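Local coordinates for antifreeze protein (Marinomonas primoryensis, PDB 3P4G) that probably binds ice through water molecules held on the surface of a calcium-dependent, right-handed beta-helix, at residues A[231-245]-A[252-266]. Sequence-based numbering, arbitrary orientation. Where two conformers were deposited one is given.
With CA (calcium ion), chain O; CA (calcium ion), chain N; CA (calcium ion), chain P.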
ATOM      1  N   ILE A 231      -1.793   6.105 -13.848  1.00  9.13           N
ATOM      2  CA  ILE A 231      -2.349   6.699 -12.624  1.00  9.10           C
ATOM      3  C   ILE A 231      -3.797   7.116 -12.935  1.00  8.53           C
ATOM      4  O   ILE A 231      -4.025   7.815 -13.927  1.00  8.82           O
ATOM      5  CB  ILE A 231      -1.571   7.971 -12.180  1.00  8.58           C
ATOM      6  CG1 ILE A 231      -0.109   7.674 -11.858  1.00  7.96           C
ATOM      7  CG2 ILE A 231      -2.291   8.664 -10.939  1.00  8.77           C
ATOM      8  CD1 ILE A 231       0.761   8.943 -11.612  1.00  7.28           C
ATOM      9  N   GLN A 232      -4.749   6.693 -12.090  1.00  8.46           N
ATOM     10  CA  GLN A 232      -6.130   7.165 -12.154  0.50  7.46           C
ATOM     11  C   GLN A 232      -6.419   7.915 -10.852  1.00  8.87           C
ATOM     12  O   GLN A 232      -6.206   7.349  -9.786  1.00  9.03           O
ATOM     13  CB  GLN A 232      -7.076   5.944 -12.309  0.50  8.06           C
ATOM     14  CG  GLN A 232      -8.541   6.275 -12.228  0.50  6.36           C
ATOM     15  CD  GLN A 232      -8.961   7.300 -13.276  0.50  6.64           C
ATOM     16  OE1 GLN A 232      -9.349   8.438 -12.963  0.50  6.50           O
ATOM     17  NE2 GLN A 232      -8.888   6.881 -14.545  0.50  7.10           N
ATOM     18  N   GLY A 233      -6.877   9.159 -10.935  1.00  6.85           N
ATOM     19  CA  GLY A 233      -7.232   9.908  -9.717  1.00  8.06           C
ATOM     20  C   GLY A 233      -8.586   9.420  -9.224  1.00  7.90           C
ATOM     21  O   GLY A 233      -8.859   9.489  -7.996  1.00  8.51           O
ATOM     22  N   GLY A 234      -9.411   8.964 -10.172  1.00  8.17           N
ATOM     23  CA  GLY A 234     -10.791   8.506  -9.896  1.00  7.07           C
ATOM     24  C   GLY A 234     -11.726   9.701  -9.716  1.00  7.27           C
ATOM     25  O   GLY A 234     -11.334  10.861  -9.990  1.00  7.80           O
ATOM     26  N   THR A 235     -12.959   9.457  -9.296  1.00  7.19           N
ATOM     27  CA  THR A 235     -13.867  10.580  -8.958  1.00  6.82           C
ATOM     28  C   THR A 235     -13.249  11.351  -7.771  1.00  6.88           C
ATOM     29  O   THR A 235     -12.289  10.900  -7.139  1.00  8.88           O
ATOM     30  CB  THR A 235     -15.292  10.129  -8.657  1.00  7.15           C
ATOM     31  OG1 THR A 235     -15.331   9.415  -7.411  1.00  7.82           O
ATOM     32  CG2 THR A 235     -15.744   9.149  -9.777  1.00  6.87           C
ATOM     33  N   GLY A 236     -13.827  12.479  -7.457  1.00  7.80           N
ATOM     34  CA  GLY A 236     -13.305  13.281  -6.358  1.00  6.83           C
ATOM     35  C   GLY A 236     -12.328  14.314  -6.883  1.00  6.87           C
ATOM     36  O   GLY A 236     -11.845  14.274  -8.049  1.00  5.87           O
ATOM     37  N   ASN A 237     -11.987  15.228  -5.993  1.00  7.09           N
ATOM     38  CA  ASN A 237     -11.067  16.344  -6.323  1.00  6.99           C
ATOM     39  C   ASN A 237      -9.669  15.983  -5.831  1.00  6.53           C
ATOM     40  O   ASN A 237      -9.363  16.099  -4.634  1.00  8.12           O
ATOM     41  CB  ASN A 237     -11.577  17.607  -5.651  1.00  6.89           C
ATOM     42  CG  ASN A 237     -13.050  17.841  -5.941  1.00  8.74           C
ATOM     43  OD1 ASN A 237     -13.504  17.609  -7.062  1.00  8.06           O
ATOM     44  ND2 ASN A 237     -13.827  18.253  -4.911  1.00  8.41           N
ATOM     45  N   ASP A 238      -8.869  15.445  -6.748  1.00  5.33           N
ATOM     46  CA  ASP A 238      -7.585  14.803  -6.448  1.00  5.13           C
ATOM     47  C   ASP A 238      -6.395  15.705  -6.771  1.00  5.80           C
ATOM     48  O   ASP A 238      -6.489  16.600  -7.587  1.00  6.93           O
ATOM     49  CB  ASP A 238      -7.479  13.537  -7.296  1.00  6.26           C
ATOM     50  CG  ASP A 238      -8.704  12.639  -7.114  1.00  5.35           C
ATOM     51  OD1 ASP A 238      -8.877  12.152  -5.958  1.00  7.11           O
ATOM     52  OD2 ASP A 238      -9.442  12.323  -8.079  1.00  7.29           O
ATOM     53  N   ILE A 239      -5.257  15.386  -6.179  1.00  6.63           N
ATOM     54  CA  ILE A 239      -4.008  16.041  -6.573  1.00  5.94           C
ATOM     55  C   ILE A 239      -2.958  14.942  -6.848  1.00  5.71           C
ATOM     56  O   ILE A 239      -2.774  14.011  -6.017  1.00  6.43           O
ATOM     57  CB  ILE A 239      -3.487  17.078  -5.541  1.00  7.63           C
ATOM     58  CG1 ILE A 239      -2.169  17.650  -6.100  1.00  6.17           C
ATOM     59  CG2 ILE A 239      -3.231  16.434  -4.116  1.00  8.09           C
ATOM     60  CD1 ILE A 239      -1.798  19.052  -5.502  1.00  9.64           C
ATOM     61  N   VAL A 240      -2.341  15.005  -8.010  1.00  5.74           N
ATOM     62  CA  VAL A 240      -1.299  14.052  -8.402  1.00  5.59           C
ATOM     63  C   VAL A 240      -0.042  14.848  -8.642  1.00  6.47           C
ATOM     64  O   VAL A 240      -0.070  15.872  -9.356  1.00  6.90           O
ATOM     65  CB  VAL A 240      -1.705  13.273  -9.677  1.00  5.57           C
ATOM     66  CG1 VAL A 240      -0.571  12.341 -10.157  1.00  6.12           C
ATOM     67  CG2 VAL A 240      -2.999  12.415  -9.418  1.00  6.57           C
ATOM     68  N   ARG A 241       1.067  14.389  -8.070  1.00  7.29           N
ATOM     69  CA  ARG A 241       2.329  15.056  -8.326  1.00  7.42           C
ATOM     70  C   ARG A 241       3.342  13.991  -8.780  1.00  8.16           C
ATOM     71  O   ARG A 241       3.459  12.945  -8.128  1.00  7.06           O
ATOM     72  CB  ARG A 241       2.836  15.745  -7.081  1.00  9.10           C
ATOM     73  CG  ARG A 241       4.246  16.383  -7.223  1.00  8.92           C
ATOM     74  CD  ARG A 241       4.329  17.635  -6.405  1.00 17.60           C
ATOM     75  NE  ARG A 241       4.217  17.319  -4.993  1.00 21.20           N
ATOM     76  CZ  ARG A 241       5.251  16.906  -4.246  1.00 28.55           C
ATOM     77  NH1 ARG A 241       6.443  16.775  -4.818  1.00 24.78           N
ATOM     78  NH2 ARG A 241       5.097  16.600  -2.936  1.00 26.57           N
ATOM     79  N   VAL A 242       4.022  14.268  -9.881  1.00  6.81           N
ATOM     80  CA  VAL A 242       5.091  13.372 -10.396  0.50  7.03           C
ATOM     81  C   VAL A 242       6.374  14.183 -10.432  1.00  7.92           C
ATOM     82  O   VAL A 242       6.457  15.262 -11.062  1.00  8.92           O
ATOM     83  CB  VAL A 242       4.807  12.794 -11.809  0.50  7.31           C
ATOM     84  CG1 VAL A 242       5.990  11.873 -12.304  0.50  7.51           C
ATOM     85  CG2 VAL A 242       3.458  12.074 -11.847  0.50  7.46           C
ATOM     86  N   GLN A 243       7.409  13.666  -9.773  1.00  8.72           N
ATOM     87  CA  GLN A 243       8.642  14.459  -9.648  1.00 10.32           C
ATOM     88  C   GLN A 243       9.756  14.180 -10.644  1.00 11.88           C
ATOM     89  O   GLN A 243      10.712  14.961 -10.719  1.00 13.08           O
ATOM     90  CB  GLN A 243       9.179  14.302  -8.212  1.00 10.99           C
ATOM     91  CG  GLN A 243       8.186  14.725  -7.165  1.00 13.27           C
ATOM     92  CD  GLN A 243       8.822  14.817  -5.808  1.00 22.32           C
ATOM     93  OE1 GLN A 243       8.868  13.842  -5.083  1.00 20.66           O
ATOM     94  NE2 GLN A 243       9.301  16.012  -5.441  1.00 22.55           N
ATOM     95  N   SER A 244       9.656  13.076 -11.386  1.00 10.79           N
ATOM     96  CA  SER A 244      10.640  12.733 -12.413  1.00 13.09           C
ATOM     97  C   SER A 244       9.951  12.505 -13.758  1.00 12.15           C
ATOM     98  O   SER A 244       8.772  12.814 -13.899  1.00 12.92           O
ATOM     99  CB  SER A 244      11.485  11.510 -11.993  1.00 13.82           C
ATOM    100  OG  SER A 244      12.030  11.663 -10.672  1.00 13.31           O
ATOM    101  N   GLN A 245      10.688  11.972 -14.740  1.00 12.56           N
ATOM    102  CA  GLN A 245      10.219  11.858 -16.131  1.00 13.14           C
ATOM    103  C   GLN A 245       8.973  11.028 -16.217  1.00 12.65           C
ATOM    104  O   GLN A 245       8.875   9.979 -15.567  1.00 12.52           O
ATOM    105  CB  GLN A 245      11.284  11.202 -17.006  1.00 13.64           C
ATOM    106  CG  GLN A 245      12.553  12.024 -17.184  1.00 17.39           C
ATOM    107  CD  GLN A 245      13.646  11.701 -16.171  1.00 18.10           C
ATOM    108  OE1 GLN A 245      13.374  11.380 -14.991  1.00 16.87           O
ATOM    109  NE2 GLN A 245      14.903  11.820 -16.619  1.00 21.81           N
ATOM    110  N   ILE A 252      -1.911   9.254 -17.404  1.00  9.46           N
ATOM    111  CA  ILE A 252      -2.354   9.862 -16.124  1.00  9.28           C
ATOM    112  C   ILE A 252      -3.709  10.453 -16.383  1.00  9.81           C
ATOM    113  O   ILE A 252      -3.815  11.445 -17.131  1.00 11.50           O
ATOM    114  CB  ILE A 252      -1.358  10.948 -15.603  1.00  9.40           C
ATOM    115  CG1 ILE A 252       0.013  10.320 -15.372  1.00  9.71           C
ATOM    116  CG2 ILE A 252      -1.859  11.578 -14.256  1.00  8.88           C
ATOM    117  CD1 ILE A 252       1.165  11.330 -15.136  1.00 11.70           C
ATOM    118  N   SER A 253      -4.729   9.857 -15.756  1.00  8.48           N
ATOM    119  CA  SER A 253      -6.088  10.336 -15.902  0.70  8.29           C
ATOM    120  C   SER A 253      -6.623  10.759 -14.528  1.00  8.26           C
ATOM    121  O   SER A 253      -6.553   9.980 -13.556  1.00  8.16           O
ATOM    122  CB  SER A 253      -6.909   9.233 -16.522  0.70 10.50           C
ATOM    123  OG  SER A 253      -6.478   9.056 -17.859  0.70 12.89           O
ATOM    124  N   LEU A 254      -7.146  11.981 -14.450  1.00  6.64           N
ATOM    125  CA  LEU A 254      -7.496  12.538 -13.147  1.00  6.75           C
ATOM    126  C   LEU A 254      -8.924  12.238 -12.719  1.00  6.62           C
ATOM    127  O   LEU A 254      -9.260  12.383 -11.528  1.00  6.66           O
ATOM    128  CB  LEU A 254      -7.224  14.043 -13.104  1.00  6.49           C
ATOM    129  CG  LEU A 254      -5.746  14.389 -13.357  1.00  8.44           C
ATOM    130  CD1 LEU A 254      -5.439  15.922 -13.222  1.00  6.65           C
ATOM    131  CD2 LEU A 254      -4.774  13.575 -12.478  1.00  8.60           C
ATOM    132  N   GLY A 255      -9.728  11.782 -13.675  1.00  7.01           N
ATOM    133  CA  GLY A 255     -11.052  11.367 -13.365  1.00  7.24           C
ATOM    134  C   GLY A 255     -12.025  12.559 -13.273  1.00  8.99           C
ATOM    135  O   GLY A 255     -11.688  13.705 -13.537  1.00  7.84           O
ATOM    136  N   THR A 256     -13.277  12.263 -13.002  1.00  7.81           N
ATOM    137  CA  THR A 256     -14.219  13.337 -12.731  1.00  8.82           C
ATOM    138  C   THR A 256     -13.707  14.070 -11.461  1.00  7.80           C
ATOM    139  O   THR A 256     -12.830  13.572 -10.749  1.00  7.59           O
ATOM    140  CB  THR A 256     -15.656  12.855 -12.481  1.00  9.87           C
ATOM    141  OG1 THR A 256     -15.740  12.150 -11.234  1.00 10.67           O
ATOM    142  CG2 THR A 256     -16.153  11.948 -13.625  1.00 11.29           C
ATOM    143  N   GLY A 257     -14.321  15.214 -11.196  1.00  8.24           N
ATOM    144  CA  GLY A 257     -13.917  16.108 -10.112  1.00  8.15           C
ATOM    145  C   GLY A 257     -12.919  17.141 -10.603  1.00  8.64           C
ATOM    146  O   GLY A 257     -12.407  17.059 -11.723  1.00  8.39           O
ATOM    147  N   ASP A 258     -12.554  18.006  -9.727  1.00  7.04           N
ATOM    148  CA  ASP A 258     -11.808  19.229 -10.011  1.00  8.86           C
ATOM    149  C   ASP A 258     -10.354  18.954  -9.712  1.00  8.71           C
ATOM    150  O   ASP A 258      -9.979  18.791  -8.519  1.00 10.05           O
ATOM    151  CB  ASP A 258     -12.328  20.407  -9.185  1.00  8.89           C
ATOM    152  CG  ASP A 258     -13.694  20.880  -9.643  1.00 11.31           C
ATOM    153  OD1 ASP A 258     -14.115  20.502 -10.755  1.00 10.34           O
ATOM    154  OD2 ASP A 258     -14.419  21.632  -8.955  1.00  7.36           O
ATOM    155  N   ASP A 259      -9.449  18.420 -10.575  1.00  6.73           N
ATOM    156  CA  ASP A 259      -8.180  17.789 -10.202  1.00  6.33           C
ATOM    157  C   ASP A 259      -6.969  18.637 -10.512  1.00  6.38           C
ATOM    158  O   ASP A 259      -7.034  19.531 -11.367  1.00  7.24           O
ATOM    159  CB  ASP A 259      -8.073  16.459 -10.958  1.00  6.02           C
ATOM    160  CG  ASP A 259      -9.241  15.550 -10.637  1.00  8.48           C
ATOM    161  OD1 ASP A 259      -9.319  15.072  -9.495  1.00  9.19           O
ATOM    162  OD2 ASP A 259     -10.087  15.325 -11.511  1.00 10.21           O
ATOM    163  N   VAL A 260      -5.849  18.330  -9.855  1.00  6.23           N
ATOM    164  CA  VAL A 260      -4.603  19.040 -10.097  1.00  6.34           C
ATOM    165  C   VAL A 260      -3.528  18.013 -10.455  1.00  6.14           C
ATOM    166  O   VAL A 260      -3.396  16.966  -9.773  1.00  7.49           O
ATOM    167  CB  VAL A 260      -4.158  19.844  -8.819  1.00  6.68           C
ATOM    168  CG1 VAL A 260      -2.695  20.281  -8.965  1.00  9.31           C
ATOM    169  CG2 VAL A 260      -5.171  21.026  -8.590  1.00  7.71           C
ATOM    170  N   LEU A 261      -2.761  18.301 -11.506  1.00  6.35           N
ATOM    171  CA  LEU A 261      -1.583  17.484 -11.835  1.00  6.41           C
ATOM    172  C   LEU A 261      -0.354  18.386 -11.841  1.00  6.67           C
ATOM    173  O   LEU A 261      -0.289  19.381 -12.550  1.00  7.91           O
ATOM    174  CB  LEU A 261      -1.758  16.820 -13.211  1.00  6.63           C
ATOM    175  CG  LEU A 261      -0.500  16.074 -13.696  1.00  6.87           C
ATOM    176  CD1 LEU A 261      -0.152  14.902 -12.756  1.00  7.62           C
ATOM    177  CD2 LEU A 261      -0.845  15.495 -15.090  1.00  7.12           C
ATOM    178  N   ILE A 262       0.585  18.057 -10.984  1.00  6.60           N
ATOM    179  CA  ILE A 262       1.887  18.718 -10.960  1.00  7.82           C
ATOM    180  C   ILE A 262       2.945  17.812 -11.511  1.00  9.09           C
ATOM    181  O   ILE A 262       3.179  16.724 -10.995  1.00  8.45           O
ATOM    182  CB  ILE A 262       2.253  19.170  -9.539  1.00  9.33           C
ATOM    183  CG1 ILE A 262       1.206  20.191  -9.068  1.00 12.40           C
ATOM    184  CG2 ILE A 262       3.648  19.920  -9.498  1.00  9.41           C
ATOM    185  CD1 ILE A 262       1.199  20.309  -7.651  1.00 19.16           C
ATOM    186  N   VAL A 263       3.612  18.295 -12.559  1.00  9.94           N
ATOM    187  CA  VAL A 263       4.646  17.492 -13.219  1.00 12.12           C
ATOM    188  C   VAL A 263       5.922  18.276 -13.123  1.00 12.19           C
ATOM    189  O   VAL A 263       6.060  19.363 -13.715  1.00 11.67           O
ATOM    190  CB  VAL A 263       4.218  17.060 -14.666  1.00 14.76           C
ATOM    191  CG1 VAL A 263       3.306  18.019 -15.258  1.00 18.50           C
ATOM    192  CG2 VAL A 263       5.345  16.791 -15.595  1.00 16.69           C
ATOM    193  N   GLU A 264       6.897  17.709 -12.405  1.00 11.69           N
ATOM    194  CA  GLU A 264       8.101  18.483 -12.122  1.00 12.27           C
ATOM    195  C   GLU A 264       9.235  18.306 -13.162  1.00 12.65           C
ATOM    196  O   GLU A 264      10.242  19.012 -13.096  1.00 13.83           O
ATOM    197  CB  GLU A 264       8.614  18.151 -10.722  1.00 12.74           C
ATOM    198  CG  GLU A 264       7.608  18.442  -9.617  1.00 13.11           C
ATOM    199  CD  GLU A 264       8.182  18.225  -8.208  1.00 17.84           C
ATOM    200  OE1 GLU A 264       9.381  17.946  -8.065  1.00 18.25           O
ATOM    201  OE2 GLU A 264       7.424  18.344  -7.215  1.00 19.64           O
ATOM    202  N   HIS A 265       9.087  17.347 -14.084  1.00 12.36           N
ATOM    203  CA  HIS A 265      10.161  17.004 -15.024  1.00 12.94           C
ATOM    204  C   HIS A 265       9.566  16.830 -16.452  1.00 12.50           C
ATOM    205  O   HIS A 265       8.516  17.430 -16.763  1.00 11.04           O
ATOM    206  CB  HIS A 265      10.925  15.769 -14.452  1.00 14.59           C
ATOM    207  CG  HIS A 265      12.358  15.723 -14.872  1.00 14.18           C
ATOM    208  ND1 HIS A 265      12.752  15.314 -16.135  1.00 16.22           N
ATOM    209  CD2 HIS A 265      13.488  16.123 -14.239  1.00 19.76           C
ATOM    210  CE1 HIS A 265      14.070  15.438 -16.246  1.00 21.66           C
ATOM    211  NE2 HIS A 265      14.543  15.881 -15.094  1.00 19.92           N
ATOM    212  N   GLU A 266      10.220  16.070 -17.317  1.00 12.53           N
ATOM    213  CA  GLU A 266       9.752  15.844 -18.683  1.00 12.23           C
ATOM    214  C   GLU A 266       8.382  15.202 -18.691  1.00 12.36           C
ATOM    215  O   GLU A 266       8.071  14.357 -17.849  1.00 12.92           O
ATOM    216  CB  GLU A 266      10.731  14.922 -19.440  1.00 12.88           C
ATOM    217  CG  GLU A 266      12.049  15.585 -19.745  1.00 14.85           C
ATOM    218  CD  GLU A 266      13.108  14.622 -20.229  1.00 23.29           C
ATOM    219  OE1 GLU A 266      12.781  13.627 -20.893  1.00 21.22           O
ATOM    220  OE2 GLU A 266      14.279  14.898 -19.941  1.00 24.72           O
TER
HETATM  221 CA    CA O 411     -10.690  13.208  -9.827  1.00  3.69          CA
HETATM  222 CA    CA N 410     -10.278  10.192  -6.246  1.00  4.56          CA
HETATM  223 CA    CA P 412     -11.190  16.038 -13.492  1.00  3.51          CA
HETATM  224  O   HOH W   1     -16.052  13.756  -8.625  1.00  9.82           O
HETATM  225  O   HOH W   2      11.565  17.099  -9.310  1.00 16.85           O
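Two successive coils of the right-handed, calcium-binding beta-helix meet here in register, with a calcium ion clamped between their turns. From the first coil come Gly-234 O, Gly-236 O and Asp-238 OD2, the last 2.3 Å from the ion; from the second come Leu-254 O, Thr-256 O and both carboxylate oxygens of Asp-259, OD1 at 2.3 Å and OD2 at 2.8 Å. Asp-259 OD1 also accepts the Asp-238 N-H (2.8 Å), which approaches from the anti side, and OD2 reaches on to the next calcium. The glycines suit this turn: a CB on Gly-255 or Gly-257 would collide with a carbonyl oxygen of the first coil.

Beyond the turn, strands 239-242 and 260-263 run parallel, joined by backbone hydrogen bonds. Inside, Val-240 divides its branches: CG1, anti to the backbone N (chi1 176°), meets Leu-261 CD1 at 3.7 Å, while CG2 turns to Leu-254 CD2. On the outer face Ile-239 CD1 touches Val-260 CG1 and Ile-262 CD1. Further along, Arg-241 NH1 forms a salt bridge with Glu-264 OE2 (3.0 Å); the guanidinium and carboxylate planes are nearly parallel (11°) but offset, NH1 meeting OE2 from the syn side and tilted out of the carboxylate plane. Gln-243 NE2 donates to Glu-264 OE1 at 3.3 Å. Were Glu-264 an alanine, the Arg-241 guanidinium would probably lose its carboxylate mate and the Gln-243 amide would be freer to turn.

The stacking continues both ways: Ile-239 and Arg-241 touch strand 220-223, Leu-261 and Val-263 pack on strand 279-282, and Asp-219 and Asp-278 each contribute to one of the two flanking calcium sites.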